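Local coordinates for protein fucose-specific lectin (Aleuria aurantia, PDB 6GKE) that binds L-fucose specifically, with strongest preference for alpha-1,6-linked core fucose on glycoproteins, and shows antifungal activity against Mucor racemosus, at residues R131-K136 with G176-Y181; T99-S104 with Y147-K152; Q23-Q28 with N43-G48. The protein carries 1 engineered substitution. One frame throughout, in Å; residues are numbered along the deposited sequence. Where two conformers were deposited one is given.

Contact 1 (R131-K136 with G176-Y181); sequences RVYYQK and GRLRIY. With FUC (alpha-L-fucopyranose), chain E; FUC (alpha-L-fucopyranose), chain F.
Ile180 drops its CD1 onto one face of the Tyr133 ring, 3.7 Å from the centroid, as a CH-pi contact. The methyl lies off-centre toward the phenol end, 3.4 Å from Tyr133 CZ. Beside it, Leu178 CD1 meets Tyr133 OH at 3.6 Å and also brushes Arg131 CG, so two alternating residues of strand 177-181 receive the one tyrosine. The two strands run nearly parallel, 18° apart, and their axes come no nearer than 10.4 Å: they belong to separate sheets, the third and fourth blades of a six-bladed beta-propeller, and these two strands meet through side chains. Fucose E lies over this seam, in a site shared by both blades. Arg131 reaches it through a bend at chi2 (-69°), giving Arg131 NE to fucose O4 at 2.8 Å and NH2 to O5 at 2.9 Å, with O4 near the guanidinium plane. Glu146 and Trp199 add further bonds to the sugar, and Trp199 also packs on Tyr133, Leu178 and Ile180. Arg179 points its CB away from this seam and repeats the grip on fucose F; its NH1 donates to Leu178 O at 2.9 Å, tying the guanidinium to its own strand.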
# COMPACT_ATOMS: atom_id res chain seq x y z
N ARG A 131 24.12 -19.61 -2.23
CA ARG A 131 24.06 -19.02 -3.57
C ARG A 131 22.94 -17.98 -3.57
O ARG A 131 21.85 -18.24 -3.06
CB ARG A 131 23.79 -20.09 -4.64
CG ARG A 131 24.77 -21.25 -4.64
CD ARG A 131 26.16 -20.84 -5.11
NE ARG A 131 27.11 -21.94 -5.21
CZ ARG A 131 27.95 -22.34 -4.25
NH1 ARG A 131 27.89 -21.83 -3.03
NH2 ARG A 131 28.88 -23.25 -4.53
N VAL A 132 23.24 -16.80 -4.13
CA VAL A 132 22.32 -15.69 -4.20
C VAL A 132 22.12 -15.32 -5.67
O VAL A 132 23.10 -15.21 -6.40
CB VAL A 132 22.82 -14.48 -3.39
CG1 VAL A 132 21.85 -13.31 -3.47
CG2 VAL A 132 23.10 -14.85 -1.94
N TYR A 133 20.86 -15.15 -6.08
CA TYR A 133 20.49 -14.89 -7.46
C TYR A 133 19.84 -13.51 -7.56
O TYR A 133 19.00 -13.14 -6.73
CB TYR A 133 19.56 -16.00 -7.97
CG TYR A 133 20.24 -17.34 -7.90
CD1 TYR A 133 21.05 -17.79 -8.93
CD2 TYR A 133 20.17 -18.10 -6.74
CE1 TYR A 133 21.76 -18.98 -8.82
CE2 TYR A 133 20.88 -19.29 -6.62
CZ TYR A 133 21.68 -19.72 -7.66
OH TYR A 133 22.38 -20.89 -7.50
N TYR A 134 20.24 -12.77 -8.59
CA TYR A 134 19.87 -11.38 -8.76
C TYR A 134 19.98 -11.03 -10.25
O TYR A 134 20.53 -11.79 -11.04
CB TYR A 134 20.77 -10.46 -7.93
CG TYR A 134 22.22 -10.46 -8.38
CD1 TYR A 134 23.09 -11.48 -8.03
CD2 TYR A 134 22.71 -9.46 -9.20
CE1 TYR A 134 24.40 -11.51 -8.47
CE2 TYR A 134 24.02 -9.47 -9.64
CZ TYR A 134 24.87 -10.50 -9.28
OH TYR A 134 26.17 -10.53 -9.73
N GLN A 135 19.49 -9.84 -10.61
CA GLN A 135 19.66 -9.32 -11.95
C GLN A 135 20.40 -7.98 -11.88
O GLN A 135 20.27 -7.23 -10.92
CB GLN A 135 18.32 -9.16 -12.66
CG GLN A 135 17.61 -10.49 -12.79
CD GLN A 135 16.50 -10.46 -13.80
OE1 GLN A 135 15.42 -9.92 -13.56
NE2 GLN A 135 16.77 -11.01 -14.97
N LYS A 136 21.16 -7.71 -12.94
CA LYS A 136 21.91 -6.46 -13.08
C LYS A 136 21.08 -5.40 -13.82
O LYS A 136 21.31 -4.21 -13.63
CB LYS A 136 23.21 -6.70 -13.86
CG LYS A 136 24.25 -7.54 -13.15
CD LYS A 136 25.51 -7.70 -13.95
CE LYS A 136 26.59 -8.48 -13.23
NZ LYS A 136 27.87 -8.46 -13.98
N GLY A 176 24.66 -29.89 -3.23
CA GLY A 176 25.26 -29.30 -4.41
C GLY A 176 24.42 -29.49 -5.67
O GLY A 176 24.96 -29.39 -6.77
N ARG A 177 23.12 -29.72 -5.52
CA ARG A 177 22.20 -29.91 -6.65
C ARG A 177 21.16 -28.81 -6.58
O ARG A 177 20.38 -28.74 -5.62
CB ARG A 177 21.50 -31.27 -6.61
CG ARG A 177 22.39 -32.47 -6.91
CD ARG A 177 21.61 -33.77 -6.84
NE ARG A 177 20.61 -33.90 -7.89
CZ ARG A 177 19.54 -34.69 -7.82
NH1 ARG A 177 19.24 -35.30 -6.69
NH2 ARG A 177 18.77 -34.84 -8.88
N LEU A 178 21.16 -27.93 -7.59
CA LEU A 178 20.43 -26.67 -7.54
C LEU A 178 19.38 -26.61 -8.64
O LEU A 178 19.63 -27.05 -9.76
CB LEU A 178 21.39 -25.50 -7.74
CG LEU A 178 22.71 -25.57 -6.96
CD1 LEU A 178 23.51 -24.30 -7.21
CD2 LEU A 178 22.48 -25.79 -5.47
N ARG A 179 18.23 -26.01 -8.32
CA ARG A 179 17.20 -25.74 -9.30
C ARG A 179 16.72 -24.30 -9.13
O ARG A 179 16.35 -23.89 -8.03
CB ARG A 179 16.02 -26.71 -9.18
CG ARG A 179 16.38 -28.17 -9.44
CD ARG A 179 16.81 -28.45 -10.88
NE ARG A 179 17.07 -29.86 -11.13
CZ ARG A 179 18.25 -30.46 -10.95
NH1 ARG A 179 19.29 -29.81 -10.47
NH2 ARG A 179 18.37 -31.74 -11.27
N ILE A 180 16.75 -23.56 -10.24
CA ILE A 180 16.41 -22.14 -10.28
C ILE A 180 15.23 -21.97 -11.24
O ILE A 180 15.28 -22.48 -12.36
CB ILE A 180 17.60 -21.28 -10.73
CG1 ILE A 180 18.90 -21.64 -10.00
CG2 ILE A 180 17.25 -19.80 -10.63
CD1 ILE A 180 18.86 -21.50 -8.49
N TYR A 181 14.20 -21.25 -10.79
CA TYR A 181 12.97 -21.04 -11.54
C TYR A 181 12.81 -19.54 -11.78
O TYR A 181 13.03 -18.73 -10.90
CB TYR A 181 11.77 -21.62 -10.78
CG TYR A 181 11.94 -23.09 -10.54
CD1 TYR A 181 11.59 -24.01 -11.51
CD2 TYR A 181 12.58 -23.55 -9.40
CE1 TYR A 181 11.83 -25.37 -11.34
CE2 TYR A 181 12.83 -24.90 -9.21
CZ TYR A 181 12.47 -25.81 -10.19
OH TYR A 181 12.75 -27.14 -10.01
C1 FUC E . 30.00 -23.09 -8.12
C2 FUC E . 29.34 -22.03 -9.00
C3 FUC E . 28.23 -22.70 -9.82
C4 FUC E . 27.25 -23.43 -8.90
C5 FUC E . 28.04 -24.48 -8.13
C6 FUC E . 27.17 -25.31 -7.21
O1 FUC E . 30.75 -23.95 -8.97
O2 FUC E . 30.33 -21.40 -9.83
O3 FUC E . 27.57 -21.74 -10.65
O4 FUC E . 26.65 -22.55 -7.94
O5 FUC E . 29.04 -23.82 -7.34
C1 FUC F . 16.07 -32.62 -14.05
C2 FUC F . 15.09 -31.55 -14.51
C3 FUC F . 13.72 -31.78 -13.90
C4 FUC F . 13.85 -31.85 -12.37
C5 FUC F . 14.80 -32.99 -12.02
C6 FUC F . 15.02 -33.13 -10.52
O1 FUC F . 15.66 -33.84 -14.65
O2 FUC F . 15.03 -31.54 -15.95
O3 FUC F . 12.79 -30.79 -14.33
O4 FUC F . 14.39 -30.64 -11.84
O5 FUC F . 16.08 -32.73 -12.63

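Contact 2 (T99-S104 with Y147-K152); sequences TGQLGS and YVWSGK. With FUC (alpha-L-fucopyranose), chain B; NDG (2-acetamido-2-deoxy-alpha-D-glucopyranose), chain C.
O2 of fucose B is held twice by Gln101, which faces Trp149 across the sugar: the backbone N of Gln101 donates to O2 at 3.1 Å, and O2 donates to Gln101 OE1 at 3.0 Å. This is a fucose pocket between the second and third blades of the beta-propeller, one wall a loop after strand 97-99 and the other the end of strand 142-149. Gln101 extends beyond CG, which brings its amide alongside the linked sugar, where NE2 donates to O7 of the NDG N-acetyl group at 2.9 Å with an N-H...O angle of 154°. One side chain thus reads both halves of the disaccharide. On the far wall Trp149, in one of its two modelled conformers, lays one ring face against C5 and C6 of the fucose, with NE1 3.5 Å from C6, while C1 and O5 of NDG come up at its edge. The opposite face rests on the backbone of Gly151 and Lys152, and Trp153 meets the indole edge-to-face. Glu89, Arg77 and Trp153 complete the bonds to the fucose. Direct protein contact is slight: Gln101 OE1 approaches Trp149 CH2 to 4.1 Å, and, apart from the sugar, Leu102 CD1 stands 4.2 Å from Tyr147 CD2.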
# COMPACT_ATOMS: atom_id res chain seq x y z
N THR A 99 25.66 -6.71 10.42
CA THR A 99 25.82 -6.58 8.99
C THR A 99 26.84 -7.60 8.50
O THR A 99 27.92 -7.70 9.06
CB THR A 99 26.28 -5.17 8.63
OG1 THR A 99 25.28 -4.26 9.10
CG2 THR A 99 26.48 -4.98 7.14
N GLY A 100 26.48 -8.35 7.45
CA GLY A 100 27.35 -9.36 6.86
C GLY A 100 28.31 -8.78 5.84
O GLY A 100 28.23 -7.60 5.47
N GLN A 101 29.21 -9.63 5.36
CA GLN A 101 30.32 -9.20 4.51
C GLN A 101 29.91 -8.97 3.05
O GLN A 101 30.67 -8.35 2.31
CB GLN A 101 31.43 -10.25 4.54
CG GLN A 101 32.17 -10.29 5.87
CD GLN A 101 33.08 -11.49 5.90
OE1 GLN A 101 32.66 -12.60 6.21
NE2 GLN A 101 34.33 -11.28 5.54
N LEU A 102 28.74 -9.44 2.60
CA LEU A 102 28.45 -9.38 1.16
C LEU A 102 28.40 -7.93 0.65
O LEU A 102 28.84 -7.66 -0.47
CB LEU A 102 27.15 -10.12 0.84
CG LEU A 102 26.72 -10.14 -0.63
CD1 LEU A 102 27.82 -10.64 -1.56
CD2 LEU A 102 25.48 -10.99 -0.79
N GLY A 103 27.88 -7.00 1.45
CA GLY A 103 27.76 -5.60 1.00
C GLY A 103 29.08 -4.99 0.59
O GLY A 103 29.12 -4.12 -0.27
N SER A 104 30.18 -5.44 1.20
CA SER A 104 31.51 -4.89 0.94
C SER A 104 32.04 -5.32 -0.43
O SER A 104 33.02 -4.76 -0.91
CB SER A 104 32.48 -5.28 2.04
OG SER A 104 32.77 -6.67 1.99
N TYR A 147 25.80 -15.05 -7.11
CA TYR A 147 26.95 -14.84 -6.23
C TYR A 147 27.06 -16.05 -5.30
O TYR A 147 26.05 -16.62 -4.89
CB TYR A 147 26.92 -13.47 -5.52
CG TYR A 147 28.18 -12.68 -5.82
CD1 TYR A 147 28.34 -12.07 -7.05
CD2 TYR A 147 29.26 -12.67 -4.95
CE1 TYR A 147 29.52 -11.46 -7.41
CE2 TYR A 147 30.46 -12.06 -5.29
CZ TYR A 147 30.59 -11.46 -6.53
OH TYR A 147 31.77 -10.88 -6.91
N VAL A 148 28.30 -16.42 -5.00
CA VAL A 148 28.65 -17.72 -4.45
C VAL A 148 29.40 -17.54 -3.13
O VAL A 148 30.42 -16.85 -3.11
CB VAL A 148 29.56 -18.46 -5.45
CG1 VAL A 148 30.16 -19.73 -4.88
CG2 VAL A 148 28.84 -18.73 -6.76
N TRP A 149 28.95 -18.20 -2.06
CA TRP A 149 29.73 -18.35 -0.83
C TRP A 149 29.99 -19.84 -0.59
O TRP A 149 29.07 -20.56 -0.22
CB TRP A 149 29.03 -17.80 0.42
CG TRP A 149 29.79 -18.14 1.67
CD1 TRP A 149 29.82 -19.31 2.38
CD2 TRP A 149 30.72 -17.27 2.34
NE1 TRP A 149 30.68 -19.22 3.44
CE2 TRP A 149 31.25 -17.97 3.44
CE3 TRP A 149 31.14 -15.95 2.10
CZ2 TRP A 149 32.17 -17.39 4.31
CZ3 TRP A 149 32.05 -15.38 2.96
CH2 TRP A 149 32.56 -16.09 4.05
N SER A 150 31.23 -20.26 -0.78
CA SER A 150 31.68 -21.56 -0.32
C SER A 150 33.05 -21.36 0.35
O SER A 150 34.01 -22.07 0.07
CB SER A 150 31.68 -22.61 -1.43
OG SER A 150 30.35 -22.99 -1.80
N GLY A 151 33.09 -20.37 1.24
CA GLY A 151 34.25 -19.99 2.06
C GLY A 151 34.57 -18.50 1.95
O GLY A 151 35.12 -17.91 2.87
N LYS A 152 34.25 -17.91 0.80
CA LYS A 152 34.48 -16.50 0.47
C LYS A 152 33.46 -16.16 -0.62
O LYS A 152 33.07 -17.04 -1.36
CB LYS A 152 35.87 -16.26 -0.12
CG LYS A 152 37.07 -16.57 0.77
CD LYS A 152 37.22 -15.60 1.91
CE LYS A 152 38.32 -15.97 2.87
NZ LYS A 152 39.66 -15.78 2.27
C1 FUC B . 29.43 -14.62 7.54
C2 FUC B . 29.02 -13.50 6.60
C3 FUC B . 29.29 -13.90 5.15
C4 FUC B . 28.59 -15.22 4.86
C5 FUC B . 29.11 -16.28 5.82
C6 FUC B . 28.48 -17.65 5.61
O2 FUC B . 29.75 -12.31 6.92
O3 FUC B . 28.90 -12.84 4.27
O4 FUC B . 27.17 -15.12 5.05
O5 FUC B . 28.83 -15.86 7.17
C1 NDG C . 34.94 -15.76 6.99
C2 NDG C . 35.40 -14.36 7.36
C3 NDG C . 34.93 -14.02 8.77
C4 NDG C . 33.42 -14.22 8.89
C5 NDG C . 32.98 -15.60 8.40
C6 NDG C . 31.47 -15.72 8.34
C7 NDG C . 37.44 -13.47 6.32
C8 NDG C . 38.94 -13.44 6.37
O5 NDG C . 33.52 -15.85 7.10
O3 NDG C . 35.25 -12.66 9.06
O4 NDG C . 32.99 -14.04 10.24
O6 NDG C . 30.85 -14.74 7.48
O7 NDG C . 36.83 -12.84 5.47
N2 NDG C . 36.84 -14.22 7.26
O1 NDG C . 35.56 -16.72 7.86

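Contact 3 (Q23-Q28 with N43-G48); sequences QRVYFQ and NPWTGG. With FUC (alpha-L-fucopyranose), chain D.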
# COMPACT_ATOMS: atom_id res chain seq x y z
N GLN A 23 9.69 -21.01 12.56
CA GLN A 23 9.61 -20.23 11.34
C GLN A 23 10.03 -18.80 11.63
O GLN A 23 9.76 -18.26 12.71
CB GLN A 23 8.19 -20.20 10.78
CG GLN A 23 7.65 -21.55 10.37
CD GLN A 23 6.27 -21.39 9.80
OE1 GLN A 23 6.09 -20.93 8.67
NE2 GLN A 23 5.27 -21.76 10.59
N ARG A 24 10.65 -18.16 10.63
CA ARG A 24 10.86 -16.72 10.66
C ARG A 24 10.42 -16.17 9.31
O ARG A 24 10.64 -16.78 8.28
CB ARG A 24 12.33 -16.35 10.90
CG ARG A 24 12.97 -16.98 12.14
CD ARG A 24 12.43 -16.40 13.44
NE ARG A 24 13.07 -16.97 14.62
CZ ARG A 24 12.67 -18.06 15.26
NH1 ARG A 24 11.59 -18.72 14.88
NH2 ARG A 24 13.38 -18.51 16.29
N VAL A 25 9.79 -14.99 9.35
CA VAL A 25 9.40 -14.30 8.14
C VAL A 25 9.89 -12.85 8.25
O VAL A 25 9.84 -12.25 9.32
CB VAL A 25 7.89 -14.44 7.85
CG1 VAL A 25 7.02 -13.87 8.95
CG2 VAL A 25 7.51 -13.86 6.50
N TYR A 26 10.38 -12.34 7.12
CA TYR A 26 11.00 -11.03 6.99
C TYR A 26 10.18 -10.20 6.00
O TYR A 26 9.76 -10.69 4.95
CB TYR A 26 12.46 -11.15 6.52
CG TYR A 26 13.25 -11.99 7.47
CD1 TYR A 26 13.72 -11.47 8.66
CD2 TYR A 26 13.41 -13.35 7.26
CE1 TYR A 26 14.35 -12.26 9.61
CE2 TYR A 26 14.03 -14.16 8.19
CZ TYR A 26 14.49 -13.62 9.38
OH TYR A 26 15.04 -14.43 10.32
N PHE A 27 9.97 -8.94 6.37
CA PHE A 27 9.21 -8.01 5.56
C PHE A 27 9.72 -6.60 5.86
O PHE A 27 10.43 -6.40 6.84
CB PHE A 27 7.71 -8.13 5.86
CG PHE A 27 7.32 -7.75 7.27
CD1 PHE A 27 7.34 -8.67 8.30
CD2 PHE A 27 6.95 -6.44 7.56
CE1 PHE A 27 6.99 -8.29 9.59
CE2 PHE A 27 6.60 -6.07 8.85
CZ PHE A 27 6.62 -6.99 9.86
N GLN A 28 9.33 -5.64 5.03
CA GLN A 28 9.76 -4.27 5.22
C GLN A 28 8.62 -3.44 5.80
O GLN A 28 7.45 -3.61 5.45
CB GLN A 28 10.24 -3.69 3.89
CG GLN A 28 11.02 -2.40 4.03
CD GLN A 28 11.77 -2.07 2.76
OE1 GLN A 28 11.26 -2.28 1.65
NE2 GLN A 28 12.98 -1.57 2.91
N ASN A 43 1.90 -22.39 17.97
CA ASN A 43 1.68 -21.28 18.90
C ASN A 43 1.46 -20.00 18.09
O ASN A 43 1.89 -19.91 16.95
CB ASN A 43 2.85 -21.10 19.87
CG ASN A 43 3.00 -22.27 20.81
OD1 ASN A 43 2.08 -22.59 21.56
ND2 ASN A 43 4.15 -22.92 20.78
N PRO A 44 0.79 -18.97 18.64
CA PRO A 44 0.61 -17.72 17.90
C PRO A 44 1.94 -17.12 17.44
O PRO A 44 2.95 -17.21 18.14
CB PRO A 44 -0.08 -16.80 18.91
CG PRO A 44 -0.80 -17.75 19.85
CD PRO A 44 0.13 -18.94 19.96
N TRP A 45 1.92 -16.52 16.25
CA TRP A 45 3.03 -15.73 15.76
C TRP A 45 3.39 -14.64 16.78
O TRP A 45 2.51 -14.04 17.40
CB TRP A 45 2.70 -15.09 14.41
CG TRP A 45 2.73 -16.01 13.24
CD1 TRP A 45 1.69 -16.69 12.68
CD2 TRP A 45 3.88 -16.32 12.44
NE1 TRP A 45 2.11 -17.41 11.60
CE2 TRP A 45 3.46 -17.21 11.43
CE3 TRP A 45 5.23 -15.93 12.47
CZ2 TRP A 45 4.33 -17.73 10.48
CZ3 TRP A 45 6.09 -16.44 11.53
CH2 TRP A 45 5.65 -17.33 10.54
N THR A 46 4.69 -14.37 16.91
CA THR A 46 5.22 -13.26 17.67
C THR A 46 5.98 -12.31 16.74
O THR A 46 6.23 -12.61 15.57
CB THR A 46 6.13 -13.76 18.81
OG1 THR A 46 7.21 -14.51 18.26
CG2 THR A 46 5.39 -14.61 19.81
N GLY A 47 6.36 -11.15 17.28
CA GLY A 47 7.23 -10.22 16.60
C GLY A 47 6.50 -9.32 15.63
O GLY A 47 5.34 -8.95 15.84
N GLY A 48 7.21 -8.90 14.58
CA GLY A 48 6.68 -8.01 13.56
C GLY A 48 6.57 -6.55 13.97
O GLY A 48 6.07 -5.74 13.18
C1 FUC D . 15.12 -15.71 18.04
C2 FUC D . 14.88 -14.38 17.36
C3 FUC D . 16.07 -13.99 16.50
C4 FUC D . 16.44 -15.12 15.55
C5 FUC D . 16.68 -16.39 16.36
C6 FUC D . 17.02 -17.60 15.50
O1 FUC D . 16.13 -15.51 19.02
O2 FUC D . 14.66 -13.38 18.36
O3 FUC D . 15.80 -12.77 15.80
O4 FUC D . 15.39 -15.37 14.61
O5 FUC D . 15.50 -16.70 17.09
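Trp45 swings its six-membered ring across one face of the first propeller blade to meet Gln23 and Val25, residues of strand 22-28, which lies two strands from 46-56, beyond strand 33-40. The apolar packing is made by Trp45 CH2, 3.8 Å from Gln23 CB, and its neighbour CZ3, the same distance from Val25 CG1; both side chains cross the indole at about a right angle. Val25 holds CG1 between its backbone N and carbonyl carbon (chi1 60°), which puts that methyl against the ring. Farther along, the Phe27 ring turns its edge to Gly48, whose CA lies in the ring plane, 3.8 Å from Phe27 CZ. Leu287 of the last blade packs on Val25 and Phe27, so this face looks into the seam between blades one and six. Polar ends find partners beyond the pair: Gln23 OE1 is bonded to Ser277 and Asn269, Gly48 O to Arg35 NH1. On the other face of the strand, Arg24 binds fucose D, with Glu36 and Trp97 as further partners of the sugar. Arg24 NE donates to fucose O4 at 2.8 Å and NH2 to fucose O5 at 2.9 Å, while NH1 turns back to Gln23 O at 2.9 Å, standing well above that carbonyl's plane.

In the fold
From the N terminus, contact 3 comes first: it closes a short loop within the first repeat, joining the second strand of the first blade to the start of its outermost strand, 46-56, across strand 33-40, and is complete before the others open. Contact 2 then opens at 99-104, contact 1 opens at 131-136 before it closes, contact 2 closes at 147-152 and contact 1 at 176-181, so these two loops cross. Their middle segments are neighbouring strands of the third blade, joined by a probable backbone hydrogen bond, Tyr147 N to Val132 O at 2.8 Å. Contact 2 thereby ties blade two to blade three, and contact 1 blade three to blade four. Contact 3 sits across the chain's centre from contact 1.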